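Local coordinates for protein interleukin-2 receptor subunit beta (Mus musculus, PDB 6DG5) that probably serves as the signal-transducing beta subunit of the receptors for interleukin-2 and interleukin-15, of which this is the extracellular part, at residues Phe67-Ser75 and Val129-Glu137. Residues are numbered along the deposited sequence; the frame is centred on the assembly and turned at random.
Sequences FPESQSLTS and VSQVSHYIE
Q71 and E69 reach from one domain to S133 and Q131 of the other, a worked example of how two fibronectin-type modules of a class I cytokine receptor are joined at their elbow. Loop 67-75 follows strand 57-63 of the N-terminal module, and loop 129-137 follows strand 123-128 of the membrane-proximal one; here, too, the receptor meets another protein chain of the assembly.

Hydrogen bonds come first. Q71 extends its amide towards 129-137 because its CG lies opposite the backbone N (chi1 -168°) and the chain then turns about the CB-CG bond. Its OE1 accepts from S133 OG at 2.6 Å, the hydroxyl standing above the carbonyl plane, and R15 NH1 is a second donor to the same oxygen. On the amide's other end, NE2 gives an almost straight bond to L73 O, which lies in the amide plane, so the flat group is fixed in rotation. Replacing Q71 by an alanine would probably leave S133 OG without its acceptor and open a gap beside the Y135 ring. Farther along, Q131 N donates to E69 OE1 at 2.6 Å, on the syn side but tilted 33° out of the carboxylate plane, while E69 OE2 forms a salt bridge with R15, an arginine thus tied to both residues.

Van der Waals contacts add to these bonds. Q71 CG approaches Y135 CE2 to 3.5 Å, amide and ring planes 63° apart, and the T74 CG2 methyl rests 3.4 Å from Y135 OH. That hydroxyl and H134 NE2 each bond an acidic side chain of the other protein, consistent with the joint forming part of the surface that meets that chain. Within 129-137, S133 OG closes an ST turn by accepting from Y135 N at 3.0 Å.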
loop_
_atom_site.group_PDB
_atom_site.type_symbol
_atom_site.label_atom_id
_atom_site.label_comp_id
_atom_site.label_asym_id
_atom_site.label_seq_id
_atom_site.Cartn_x
_atom_site.Cartn_y
_atom_site.Cartn_z
ATOM N N PHE B 67 9.636 15.447 14.418
ATOM C CA PHE B 67 9.282 14.106 14.855
ATOM C C PHE B 67 10.079 13.067 14.071
ATOM O O PHE B 67 10.497 13.323 12.937
ATOM C CB PHE B 67 7.788 13.852 14.656
ATOM C CG PHE B 67 6.910 14.995 15.079
ATOM C CD1 PHE B 67 6.781 15.334 16.416
ATOM C CD2 PHE B 67 6.197 15.720 14.138
ATOM C CE1 PHE B 67 5.971 16.387 16.805
ATOM C CE2 PHE B 67 5.384 16.772 14.520
ATOM C CZ PHE B 67 5.271 17.105 15.855
ATOM N N PRO B 68 10.313 11.885 14.649
ATOM C CA PRO B 68 10.954 10.818 13.863
ATOM C C PRO B 68 10.055 10.281 12.767
ATOM O O PRO B 68 10.541 9.944 11.680
ATOM C CB PRO B 68 11.277 9.744 14.914
ATOM C CG PRO B 68 11.152 10.432 16.241
ATOM C CD PRO B 68 10.115 11.491 16.052
ATOM N N GLU B 69 8.749 10.198 13.022
ATOM C CA GLU B 69 7.784 9.695 12.056
ATOM C C GLU B 69 7.145 10.805 11.230
ATOM O O GLU B 69 6.100 10.579 10.610
ATOM C CB GLU B 69 6.696 8.886 12.766
ATOM C CG GLU B 69 7.206 7.678 13.544
ATOM C CD GLU B 69 7.552 6.504 12.649
ATOM O OE1 GLU B 69 8.188 5.545 13.141
ATOM O OE2 GLU B 69 7.182 6.537 11.458
ATOM N N SER B 70 7.744 11.994 11.205
ATOM C CA SER B 70 7.192 13.098 10.432
ATOM C C SER B 70 7.525 12.919 8.956
ATOM O O SER B 70 8.662 12.595 8.599
ATOM C CB SER B 70 7.727 14.434 10.941
ATOM O OG SER B 70 9.024 14.683 10.432
ATOM N N GLN B 71 6.528 13.129 8.097
ATOM C CA GLN B 71 6.691 12.952 6.654
ATOM C C GLN B 71 7.194 14.264 6.068
ATOM O O GLN B 71 6.419 15.129 5.660
ATOM C CB GLN B 71 5.383 12.513 6.008
ATOM C CG GLN B 71 5.541 12.031 4.573
ATOM C CD GLN B 71 6.401 10.791 4.477
ATOM O OE1 GLN B 71 6.215 9.834 5.226
ATOM N NE2 GLN B 71 7.362 10.806 3.562
ATOM N N SER B 72 8.520 14.405 6.004
ATOM C CA SER B 72 9.109 15.666 5.572
ATOM C C SER B 72 9.186 15.787 4.055
ATOM O O SER B 72 9.224 16.905 3.532
ATOM C CB SER B 72 10.503 15.829 6.178
ATOM O OG SER B 72 11.394 14.855 5.666
ATOM N N LEU B 73 9.212 14.668 3.336
ATOM C CA LEU B 73 9.336 14.676 1.887
ATOM C C LEU B 73 8.252 13.805 1.266
ATOM O O LEU B 73 7.672 12.935 1.920
ATOM C CB LEU B 73 10.716 14.183 1.440
ATOM C CG LEU B 73 11.919 15.020 1.870
ATOM C CD1 LEU B 73 13.209 14.268 1.588
ATOM C CD2 LEU B 73 11.916 16.361 1.155
ATOM N N THR B 74 7.996 14.043 -0.016
ATOM C CA THR B 74 6.984 13.321 -0.775
ATOM C C THR B 74 7.613 12.672 -2.002
ATOM O O THR B 74 8.819 12.762 -2.241
ATOM C CB THR B 74 5.839 14.248 -1.191
ATOM O OG1 THR B 74 6.374 15.441 -1.780
ATOM C CG2 THR B 74 4.998 14.612 0.007
ATOM N N SER B 75 6.761 12.009 -2.788
ATOM C CA SER B 75 7.228 11.326 -3.987
ATOM C C SER B 75 7.613 12.310 -5.081
ATOM O O SER B 75 8.492 12.013 -5.899
ATOM C CB SER B 75 6.146 10.373 -4.491
ATOM O OG SER B 75 5.412 9.827 -3.409
ATOM N N VAL B 129 9.322 -2.388 13.671
ATOM C CA VAL B 129 9.905 -1.474 12.696
ATOM C C VAL B 129 9.554 -0.041 13.068
ATOM O O VAL B 129 8.546 0.222 13.732
ATOM C CB VAL B 129 9.437 -1.788 11.259
ATOM C CG1 VAL B 129 10.003 -3.121 10.801
ATOM C CG2 VAL B 129 7.922 -1.794 11.191
ATOM N N SER B 130 10.400 0.891 12.631
ATOM C CA SER B 130 10.218 2.306 12.912
ATOM C C SER B 130 10.548 3.123 11.672
ATOM O O SER B 130 11.258 2.666 10.773
ATOM C CB SER B 130 11.093 2.769 14.086
ATOM O OG SER B 130 10.651 2.214 15.312
ATOM N N GLN B 131 10.014 4.347 11.640
ATOM C CA GLN B 131 10.312 5.324 10.590
ATOM C C GLN B 131 9.957 4.797 9.202
ATOM O O GLN B 131 10.665 5.045 8.222
ATOM C CB GLN B 131 11.777 5.761 10.645
ATOM C CG GLN B 131 12.041 6.884 11.628
ATOM C CD GLN B 131 13.322 6.685 12.403
ATOM O OE1 GLN B 131 14.367 7.234 12.055
ATOM N NE2 GLN B 131 13.249 5.893 13.465
ATOM N N VAL B 132 8.852 4.063 9.112
ATOM C CA VAL B 132 8.349 3.554 7.842
ATOM C C VAL B 132 7.175 4.425 7.420
ATOM O O VAL B 132 6.192 4.559 8.158
ATOM C CB VAL B 132 7.935 2.079 7.947
ATOM C CG1 VAL B 132 7.457 1.577 6.594
ATOM C CG2 VAL B 132 9.095 1.239 8.450
ATOM N N SER B 133 7.278 5.016 6.235
ATOM C CA SER B 133 6.256 5.938 5.768
ATOM C C SER B 133 4.977 5.197 5.406
ATOM O O SER B 133 5.000 4.047 4.961
ATOM C CB SER B 133 6.757 6.719 4.555
ATOM O OG SER B 133 5.749 7.577 4.051
ATOM N N HIS B 134 3.845 5.875 5.610
ATOM C CA HIS B 134 2.573 5.356 5.118
ATOM C C HIS B 134 2.579 5.239 3.601
ATOM O O HIS B 134 1.837 4.426 3.038
ATOM C CB HIS B 134 1.431 6.260 5.574
ATOM C CG HIS B 134 1.532 7.662 5.060
ATOM N ND1 HIS B 134 2.545 8.519 5.432
ATOM C CD2 HIS B 134 0.752 8.356 4.199
ATOM C CE1 HIS B 134 2.383 9.681 4.827
ATOM N NE2 HIS B 134 1.299 9.609 4.074
ATOM N N TYR B 135 3.412 6.040 2.929
ATOM C CA TYR B 135 3.529 5.963 1.478
ATOM C C TYR B 135 3.992 4.583 1.027
ATOM O O TYR B 135 3.554 4.082 -0.016
ATOM C CB TYR B 135 4.507 7.028 0.977
ATOM C CG TYR B 135 4.013 8.454 1.056
ATOM C CD1 TYR B 135 2.686 8.771 0.798
ATOM C CD2 TYR B 135 4.882 9.486 1.379
ATOM C CE1 TYR B 135 2.238 10.078 0.864
ATOM C CE2 TYR B 135 4.446 10.793 1.446
ATOM C CZ TYR B 135 3.123 11.086 1.190
ATOM O OH TYR B 135 2.692 12.391 1.260
ATOM N N ILE B 136 4.878 3.954 1.798
ATOM C CA ILE B 136 5.494 2.691 1.414
ATOM C C ILE B 136 5.184 1.563 2.383
ATOM O O ILE B 136 5.648 0.440 2.166
ATOM C CB ILE B 136 7.023 2.842 1.261
ATOM C CG1 ILE B 136 7.642 3.274 2.590
ATOM C CG2 ILE B 136 7.351 3.840 0.169
ATOM C CD1 ILE B 136 9.125 3.023 2.682
ATOM N N GLU B 137 4.429 1.826 3.449
ATOM C CA GLU B 137 4.197 0.801 4.464
ATOM C C GLU B 137 3.562 -0.477 3.923
ATOM O O GLU B 137 3.978 -1.564 4.360
ATOM C CB GLU B 137 3.346 1.375 5.605
ATOM C CG GLU B 137 3.328 0.488 6.837
ATOM C CD GLU B 137 2.179 0.804 7.772
ATOM O OE1 GLU B 137 1.918 1.996 8.028
ATOM O OE2 GLU B 137 1.525 -0.147 8.247
#